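Local coordinates for protein Non-reducing end alpha-L-arabinofuranosidase BoGH43B (Bacteroides ovatus, PDB 5JOZ) that hydrolyses terminal non-reducing alpha-L-arabinofuranosides from xyloglucan side chains, converting S units to X units during xyloglucan degradation, at residues D322-W334 against F352-R364. Sequence-based numbering, arbitrary orientation.
Sequences DWTFIRNPAHSFW and FTTNDSPSFIGRR
T324 and G362 show how a single antiparallel bridge can be supplemented by side chains. Of its two backbone hydrogen bonds, G362 N to T324 O is nearly straight (2.8 Å, 167°), whereas the return bond from T324 N is weak. S357 OG donates to I326 O at 2.6 Å, meeting the oxygen almost head-on. Extended from CG to NE, R327 brings NH1 to D356 O (2.7 Å) and lays one guanidinium face over N355 CA, its plane only 14° from the N355 amide. C68 and D395 hold the other nitrogens of this guanidinium. Water also bridges the segments: one molecule joins D322 O to R364 NH1, another I326 N to S357 OG. R364 NE bonds to the M13 carbonyl.

Aromatic contacts flank this framework. R363, bent at chi3 (86°), swings its guanidinium over the six-membered ring of W323 in a cation-pi contact, CZ lying 4.8 Å from the centroid and the two planes almost perpendicular. Its NE, buried without a hydrogen-bond partner, meets this ring face. S359 CA sits over the F333 ring in a CH-pi contact, 3.6 Å from its centroid. I326 CD1 likewise lies over a face of the F360 ring while meeting the edge of F352.

Within the C-terminal concanavalin A-like domain, these contacts fasten 322-334 to strand 359-364, while the backbones of F325 and R327 bond to F36 and E34 of the catalytic region. Where strand pairing ends after one bridge, side-chain donors thus satisfy the I326 and D356 carbonyls at the domain junction.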
ATOM      1  N   ASP A 322       0.587  -7.931   8.865  1.00 27.50           N
ATOM      2  CA  ASP A 322       0.319  -6.489   8.759  1.00 25.35           C
ATOM      3  C   ASP A 322       1.553  -5.641   9.125  1.00 23.38           C
ATOM      4  O   ASP A 322       1.668  -4.489   8.674  1.00 18.07           O
ATOM      5  CB  ASP A 322      -0.862  -6.055   9.671  1.00 30.17           C
ATOM      6  CG  ASP A 322      -2.217  -6.662   9.259  1.00 35.46           C
ATOM      7  OD1 ASP A 322      -2.731  -6.352   8.169  1.00 41.22           O
ATOM      8  OD2 ASP A 322      -2.796  -7.432  10.052  1.00 36.87           O
ATOM      9  N   TRP A 323       2.457  -6.185   9.951  1.00 22.22           N
ATOM     10  CA  TRP A 323       3.658  -5.441  10.380  1.00 21.76           C
ATOM     11  C   TRP A 323       4.602  -5.204   9.216  1.00 23.15           C
ATOM     12  O   TRP A 323       4.810  -6.081   8.370  1.00 24.06           O
ATOM     13  CB  TRP A 323       4.363  -6.120  11.556  1.00 22.00           C
ATOM     14  CG  TRP A 323       3.524  -6.043  12.798  1.00 23.53           C
ATOM     15  CD1 TRP A 323       2.942  -7.074  13.470  1.00 22.58           C
ATOM     16  CD2 TRP A 323       3.130  -4.849  13.473  1.00 25.04           C
ATOM     17  NE1 TRP A 323       2.224  -6.597  14.540  1.00 24.26           N
ATOM     18  CE2 TRP A 323       2.323  -5.231  14.563  1.00 26.15           C
ATOM     19  CE3 TRP A 323       3.392  -3.488  13.266  1.00 25.89           C
ATOM     20  CZ2 TRP A 323       1.768  -4.300  15.441  1.00 31.31           C
ATOM     21  CZ3 TRP A 323       2.845  -2.566  14.135  1.00 33.41           C
ATOM     22  CH2 TRP A 323       2.043  -2.971  15.213  1.00 31.77           C
ATOM     23  N   THR A 324       5.158  -3.996   9.186  1.00 23.81           N
ATOM     24  CA  THR A 324       5.830  -3.470   8.009  1.00 24.68           C
ATOM     25  C   THR A 324       7.087  -2.674   8.386  1.00 23.60           C
ATOM     26  O   THR A 324       7.083  -1.909   9.354  1.00 19.89           O
ATOM     27  CB  THR A 324       4.860  -2.552   7.225  1.00 24.46           C
ATOM     28  OG1 THR A 324       3.583  -3.191   7.106  1.00 28.52           O
ATOM     29  CG2 THR A 324       5.382  -2.284   5.845  1.00 26.42           C
ATOM     30  N   PHE A 325       8.132  -2.839   7.574  1.00 23.64           N
ATOM     31  CA  PHE A 325       9.442  -2.208   7.768  1.00 22.30           C
ATOM     32  C   PHE A 325       9.719  -1.172   6.686  1.00 20.52           C
ATOM     33  O   PHE A 325       9.080  -1.183   5.636  1.00 22.30           O
ATOM     34  CB  PHE A 325      10.535  -3.278   7.706  1.00 20.28           C
ATOM     35  CG  PHE A 325      10.351  -4.370   8.693  1.00 19.53           C
ATOM     36  CD1 PHE A 325       9.508  -5.452   8.407  1.00 21.81           C
ATOM     37  CD2 PHE A 325      10.999  -4.330   9.917  1.00 19.17           C
ATOM     38  CE1 PHE A 325       9.307  -6.473   9.333  1.00 19.24           C
ATOM     39  CE2 PHE A 325      10.812  -5.353  10.844  1.00 20.16           C
ATOM     40  CZ  PHE A 325       9.963  -6.417  10.553  1.00 20.79           C
ATOM     41  N   ILE A 326      10.682  -0.293   6.953  1.00 20.44           N
ATOM     42  CA  ILE A 326      11.186   0.671   5.970  1.00 22.91           C
ATOM     43  C   ILE A 326      12.452   0.109   5.283  1.00 25.72           C
ATOM     44  O   ILE A 326      13.463  -0.140   5.948  1.00 24.36           O
ATOM     45  CB  ILE A 326      11.507   2.017   6.631  1.00 20.61           C
ATOM     46  CG1 ILE A 326      10.240   2.599   7.299  1.00 23.20           C
ATOM     47  CG2 ILE A 326      12.064   2.973   5.586  1.00 22.16           C
ATOM     48  CD1 ILE A 326      10.450   3.866   8.110  1.00 21.02           C
ATOM     49  N   ARG A 327      12.382  -0.092   3.963  1.00 25.68           N
ATOM     50  CA  ARG A 327      13.477  -0.692   3.159  1.00 23.47           C
ATOM     51  C   ARG A 327      13.856  -2.075   3.692  1.00 28.51           C
ATOM     52  O   ARG A 327      12.991  -2.734   4.255  1.00 32.63           O
ATOM     53  CB  ARG A 327      14.652   0.272   3.052  1.00 24.00           C
ATOM     54  CG  ARG A 327      14.203   1.644   2.570  1.00 25.65           C
ATOM     55  CD  ARG A 327      15.362   2.541   2.165  1.00 26.78           C
ATOM     56  NE  ARG A 327      14.877   3.886   1.870  1.00 30.06           N
ATOM     57  CZ  ARG A 327      14.495   4.776   2.789  1.00 32.29           C
ATOM     58  NH1 ARG A 327      14.596   4.505   4.092  1.00 34.32           N
ATOM     59  NH2 ARG A 327      14.033   5.966   2.408  1.00 32.44           N
ATOM     60  N   ASN A 328      15.103  -2.527   3.524  1.00 27.61           N
ATOM     61  CA  ASN A 328      15.497  -3.890   3.915  1.00 27.85           C
ATOM     62  C   ASN A 328      15.957  -4.001   5.389  1.00 32.51           C
ATOM     63  O   ASN A 328      17.059  -3.568   5.730  1.00 33.78           O
ATOM     64  CB  ASN A 328      16.591  -4.390   2.982  1.00 29.83           C
ATOM     65  CG  ASN A 328      16.128  -4.438   1.535  1.00 31.85           C
ATOM     66  OD1 ASN A 328      16.559  -3.641   0.695  1.00 32.55           O
ATOM     67  ND2 ASN A 328      15.217  -5.354   1.247  1.00 32.44           N
ATOM     68  N   PRO A 329      15.112  -4.582   6.269  1.00 30.37           N
ATOM     69  CA  PRO A 329      15.457  -4.612   7.680  1.00 32.92           C
ATOM     70  C   PRO A 329      16.520  -5.658   8.037  1.00 32.62           C
ATOM     71  O   PRO A 329      16.418  -6.809   7.629  1.00 28.03           O
ATOM     72  CB  PRO A 329      14.115  -4.960   8.348  1.00 32.08           C
ATOM     73  CG  PRO A 329      13.445  -5.825   7.348  1.00 30.95           C
ATOM     74  CD  PRO A 329      13.780  -5.176   6.034  1.00 30.67           C
ATOM     75  N   ALA A 330      17.531  -5.253   8.802  1.00 31.74           N
ATOM     76  CA  ALA A 330      18.453  -6.225   9.401  1.00 35.27           C
ATOM     77  C   ALA A 330      17.754  -6.855  10.608  1.00 32.78           C
ATOM     78  O   ALA A 330      17.326  -6.142  11.521  1.00 27.72           O
ATOM     79  CB  ALA A 330      19.753  -5.558   9.816  1.00 34.12           C
ATOM     80  N   HIS A 331      17.634  -8.184  10.616  1.00 33.01           N
ATOM     81  CA  HIS A 331      16.934  -8.879  11.696  1.00 35.63           C
ATOM     82  C   HIS A 331      17.616  -8.634  13.051  1.00 37.30           C
ATOM     83  O   HIS A 331      16.994  -8.854  14.084  1.00 39.86           O
ATOM     84  CB  HIS A 331      16.820 -10.394  11.424  1.00 39.72           C
ATOM     85  CG  HIS A 331      15.637 -11.054  12.083  1.00 38.75           C
ATOM     86  ND1 HIS A 331      15.194 -10.727  13.348  1.00 39.21           N
ATOM     87  CD2 HIS A 331      14.817 -12.041  11.646  1.00 36.91           C
ATOM     88  CE1 HIS A 331      14.148 -11.473  13.657  1.00 38.57           C
ATOM     89  NE2 HIS A 331      13.897 -12.277  12.641  1.00 40.92           N
ATOM     90  N   SER A 332      18.876  -8.193  13.050  1.00 32.11           N
ATOM     91  CA  SER A 332      19.557  -7.809  14.282  1.00 36.45           C
ATOM     92  C   SER A 332      18.858  -6.705  15.121  1.00 32.22           C
ATOM     93  O   SER A 332      19.135  -6.606  16.314  1.00 32.23           O
ATOM     94  CB  SER A 332      21.023  -7.407  14.005  1.00 32.78           C
ATOM     95  OG  SER A 332      21.110  -6.362  13.051  1.00 32.49           O
ATOM     96  N   PHE A 333      17.996  -5.871  14.533  1.00 30.02           N
ATOM     97  CA  PHE A 333      17.321  -4.834  15.356  1.00 30.91           C
ATOM     98  C   PHE A 333      15.997  -5.246  16.023  1.00 26.74           C
ATOM     99  O   PHE A 333      15.491  -4.488  16.848  1.00 26.28           O
ATOM    100  CB  PHE A 333      17.235  -3.456  14.660  1.00 27.58           C
ATOM    101  CG  PHE A 333      16.172  -3.329  13.581  1.00 31.06           C
ATOM    102  CD1 PHE A 333      14.811  -3.326  13.890  1.00 28.98           C
ATOM    103  CD2 PHE A 333      16.544  -3.112  12.254  1.00 30.26           C
ATOM    104  CE1 PHE A 333      13.857  -3.181  12.897  1.00 30.87           C
ATOM    105  CE2 PHE A 333      15.586  -2.953  11.262  1.00 28.82           C
ATOM    106  CZ  PHE A 333      14.245  -2.986  11.582  1.00 28.89           C
ATOM    107  N   TRP A 334      15.447  -6.415  15.677  1.00 26.90           N
ATOM    108  CA  TRP A 334      14.182  -6.884  16.263  1.00 28.65           C
ATOM    109  C   TRP A 334      14.149  -8.382  16.549  1.00 27.03           C
ATOM    110  O   TRP A 334      14.672  -9.190  15.788  1.00 26.11           O
ATOM    111  CB  TRP A 334      12.976  -6.513  15.385  1.00 27.24           C
ATOM    112  CG  TRP A 334      12.888  -7.249  14.087  1.00 26.63           C
ATOM    113  CD1 TRP A 334      13.599  -6.982  12.950  1.00 33.28           C
ATOM    114  CD2 TRP A 334      12.065  -8.374  13.785  1.00 26.65           C
ATOM    115  NE1 TRP A 334      13.268  -7.869  11.962  1.00 31.54           N
ATOM    116  CE2 TRP A 334      12.325  -8.734  12.443  1.00 30.28           C
ATOM    117  CE3 TRP A 334      11.134  -9.118  14.513  1.00 26.37           C
ATOM    118  CZ2 TRP A 334      11.669  -9.795  11.807  1.00 31.81           C
ATOM    119  CZ3 TRP A 334      10.493 -10.176  13.890  1.00 29.58           C
ATOM    120  CH2 TRP A 334      10.764 -10.507  12.547  1.00 30.68           C
ATOM    121  N   PHE A 352      15.413   8.352  10.342  1.00 32.48           N
ATOM    122  CA  PHE A 352      14.759   8.498   9.027  1.00 38.69           C
ATOM    123  C   PHE A 352      15.582   9.293   7.999  1.00 42.53           C
ATOM    124  O   PHE A 352      15.341   9.181   6.796  1.00 42.46           O
ATOM    125  CB  PHE A 352      13.376   9.151   9.175  1.00 37.73           C
ATOM    126  CG  PHE A 352      12.443   8.414  10.100  1.00 33.73           C
ATOM    127  CD1 PHE A 352      11.969   7.148   9.769  1.00 34.07           C
ATOM    128  CD2 PHE A 352      12.032   8.986  11.300  1.00 33.97           C
ATOM    129  CE1 PHE A 352      11.109   6.463  10.618  1.00 35.65           C
ATOM    130  CE2 PHE A 352      11.171   8.306  12.157  1.00 38.23           C
ATOM    131  CZ  PHE A 352      10.708   7.044  11.817  1.00 36.33           C
ATOM    132  N   THR A 353      16.545  10.079   8.481  1.00 47.53           N
ATOM    133  CA  THR A 353      17.335  11.006   7.659  1.00 50.39           C
ATOM    134  C   THR A 353      18.248  10.348   6.612  1.00 50.20           C
ATOM    135  O   THR A 353      18.766  11.046   5.742  1.00 45.24           O
ATOM    136  CB  THR A 353      18.210  11.915   8.559  1.00 60.22           C
ATOM    137  OG1 THR A 353      17.457  12.321   9.708  1.00 63.05           O
ATOM    138  CG2 THR A 353      18.699  13.164   7.811  1.00 67.80           C
ATOM    139  N   THR A 354      18.469   9.035   6.702  1.00 46.68           N
ATOM    140  CA  THR A 354      19.129   8.285   5.622  1.00 52.25           C
ATOM    141  C   THR A 354      18.136   7.416   4.866  1.00 48.26           C
ATOM    142  O   THR A 354      17.010   7.209   5.305  1.00 48.73           O
ATOM    143  CB  THR A 354      20.257   7.372   6.150  1.00 57.02           C
ATOM    144  OG1 THR A 354      19.720   6.415   7.078  1.00 53.38           O
ATOM    145  CG2 THR A 354      21.353   8.204   6.819  1.00 62.89           C
ATOM    146  N   ASN A 355      18.589   6.898   3.733  1.00 51.63           N
ATOM    147  CA  ASN A 355      17.838   5.929   2.947  1.00 49.52           C
ATOM    148  C   ASN A 355      18.383   4.499   3.164  1.00 46.61           C
ATOM    149  O   ASN A 355      18.921   3.874   2.253  1.00 45.49           O
ATOM    150  CB  ASN A 355      17.876   6.313   1.453  1.00 51.58           C
ATOM    151  CG  ASN A 355      17.090   7.580   1.137  1.00 45.42           C
ATOM    152  OD1 ASN A 355      16.511   8.218   2.018  1.00 49.55           O
ATOM    153  ND2 ASN A 355      17.062   7.943  -0.140  1.00 39.08           N
ATOM    154  N   ASP A 356      18.277   4.001   4.390  1.00 53.04           N
ATOM    155  CA  ASP A 356      18.324   2.550   4.627  1.00 51.92           C
ATOM    156  C   ASP A 356      17.221   2.213   5.636  1.00 35.88           C
ATOM    157  O   ASP A 356      16.145   2.792   5.525  1.00 35.07           O
ATOM    158  CB  ASP A 356      19.743   2.031   4.961  1.00 55.53           C
ATOM    159  CG  ASP A 356      20.337   2.656   6.190  1.00 56.45           C
ATOM    160  OD1 ASP A 356      19.886   3.757   6.591  1.00 61.26           O
ATOM    161  OD2 ASP A 356      21.275   2.035   6.737  1.00 52.36           O
ATOM    162  N   SER A 357      17.441   1.296   6.578  1.00 30.97           N
ATOM    163  CA  SER A 357      16.346   0.745   7.373  1.00 26.32           C
ATOM    164  C   SER A 357      16.479   1.070   8.862  1.00 27.43           C
ATOM    165  O   SER A 357      17.209   0.376   9.588  1.00 22.34           O
ATOM    166  CB  SER A 357      16.256  -0.760   7.159  1.00 27.26           C
ATOM    167  OG  SER A 357      15.065  -1.278   7.715  1.00 27.98           O
ATOM    168  N   PRO A 358      15.751   2.111   9.332  1.00 25.74           N
ATOM    169  CA  PRO A 358      15.689   2.381  10.762  1.00 24.58           C
ATOM    170  C   PRO A 358      14.885   1.317  11.513  1.00 25.55           C
ATOM    171  O   PRO A 358      14.058   0.637  10.913  1.00 23.78           O
ATOM    172  CB  PRO A 358      14.986   3.738  10.838  1.00 26.71           C
ATOM    173  CG  PRO A 358      14.225   3.871   9.576  1.00 26.22           C
ATOM    174  CD  PRO A 358      14.822   2.961   8.562  1.00 25.39           C
ATOM    175  N   SER A 359      15.135   1.177  12.811  1.00 25.14           N
ATOM    176  CA  SER A 359      14.386   0.241  13.649  1.00 25.40           C
ATOM    177  C   SER A 359      12.923   0.726  13.848  1.00 25.68           C
ATOM    178  O   SER A 359      12.548   1.295  14.880  1.00 23.81           O
ATOM    179  CB  SER A 359      15.106   0.029  14.986  1.00 25.65           C
ATOM    180  OG  SER A 359      16.484  -0.268  14.780  1.00 27.47           O
ATOM    181  N   PHE A 360      12.122   0.489  12.820  1.00 24.02           N
ATOM    182  CA  PHE A 360      10.732   0.913  12.752  1.00 27.24           C
ATOM    183  C   PHE A 360       9.930  -0.295  12.305  1.00 25.74           C
ATOM    184  O   PHE A 360      10.348  -1.005  11.388  1.00 28.25           O
ATOM    185  CB  PHE A 360      10.573   2.054  11.735  1.00 27.60           C
ATOM    186  CG  PHE A 360       9.137   2.421  11.435  1.00 27.21           C
ATOM    187  CD1 PHE A 360       8.405   1.726  10.469  1.00 27.57           C
ATOM    188  CD2 PHE A 360       8.530   3.478  12.091  1.00 28.21           C
ATOM    189  CE1 PHE A 360       7.101   2.065  10.190  1.00 26.42           C
ATOM    190  CE2 PHE A 360       7.221   3.827  11.818  1.00 25.96           C
ATOM    191  CZ  PHE A 360       6.505   3.118  10.867  1.00 29.22           C
ATOM    192  N   ILE A 361       8.805  -0.533  12.968  1.00 24.88           N
ATOM    193  CA  ILE A 361       7.865  -1.584  12.588  1.00 24.19           C
ATOM    194  C   ILE A 361       6.467  -0.999  12.743  1.00 25.79           C
ATOM    195  O   ILE A 361       6.049  -0.623  13.847  1.00 20.56           O
ATOM    196  CB  ILE A 361       8.017  -2.856  13.451  1.00 27.42           C
ATOM    197  CG1 ILE A 361       9.489  -3.324  13.439  1.00 30.27           C
ATOM    198  CG2 ILE A 361       7.088  -3.970  12.947  1.00 24.86           C
ATOM    199  CD1 ILE A 361       9.767  -4.670  14.086  1.00 32.96           C
ATOM    200  N   GLY A 362       5.749  -0.905  11.634  1.00 26.61           N
ATOM    201  CA  GLY A 362       4.463  -0.228  11.648  1.00 30.75           C
ATOM    202  C   GLY A 362       3.417  -0.860  10.774  1.00 27.81           C
ATOM    203  O   GLY A 362       3.655  -1.874  10.114  1.00 25.53           O
ATOM    204  N   ARG A 363       2.246  -0.238  10.782  1.00 26.72           N
ATOM    205  CA  ARG A 363       1.173  -0.678   9.938  1.00 27.10           C
ATOM    206  C   ARG A 363       0.358   0.480   9.412  1.00 25.73           C
ATOM    207  O   ARG A 363       0.304   1.552  10.022  1.00 25.49           O
ATOM    208  CB  ARG A 363       0.311  -1.698  10.674  1.00 31.42           C
ATOM    209  CG  ARG A 363      -0.643  -1.138  11.709  1.00 36.21           C
ATOM    210  CD  ARG A 363      -1.737  -2.144  12.005  1.00 39.87           C
ATOM    211  NE  ARG A 363      -1.352  -3.096  13.029  1.00 43.00           N
ATOM    212  CZ  ARG A 363      -2.112  -4.104  13.437  1.00 41.49           C
ATOM    213  NH1 ARG A 363      -3.307  -4.322  12.900  1.00 41.07           N
ATOM    214  NH2 ARG A 363      -1.664  -4.908  14.389  1.00 52.17           N
ATOM    215  N   ARG A 364      -0.289   0.219   8.280  1.00 21.21           N
ATOM    216  CA  ARG A 364      -1.124   1.182   7.589  1.00 21.77           C
ATOM    217  C   ARG A 364      -2.240   1.718   8.491  1.00 21.92           C
ATOM    218  O   ARG A 364      -2.920   0.940   9.163  1.00 23.24           O
ATOM    219  CB  ARG A 364      -1.776   0.518   6.376  1.00 20.53           C
ATOM    220  CG  ARG A 364      -0.826   0.122   5.256  1.00 18.58           C
ATOM    221  CD  ARG A 364      -1.418  -1.006   4.433  1.00 18.68           C
ATOM    222  NE  ARG A 364      -0.546  -1.426   3.330  1.00 19.31           N
ATOM    223  CZ  ARG A 364       0.575  -2.146   3.442  1.00 21.13           C
ATOM    224  NH1 ARG A 364       1.031  -2.560   4.631  1.00 20.19           N
ATOM    225  NH2 ARG A 364       1.264  -2.463   2.337  1.00 21.77           N
TER
HETATM  226  O   HOH W   1      -0.088  -2.939   7.127  1.00 16.65           O
HETATM  227  O   HOH W   2      12.458  -0.560   9.165  1.00 18.60           O
HETATM  228  O   HOH W   3      14.041   6.268   6.418  1.00 38.72           O
HETATM  229  O   HOH W   4      18.133  -2.574   9.425  1.00 35.04           O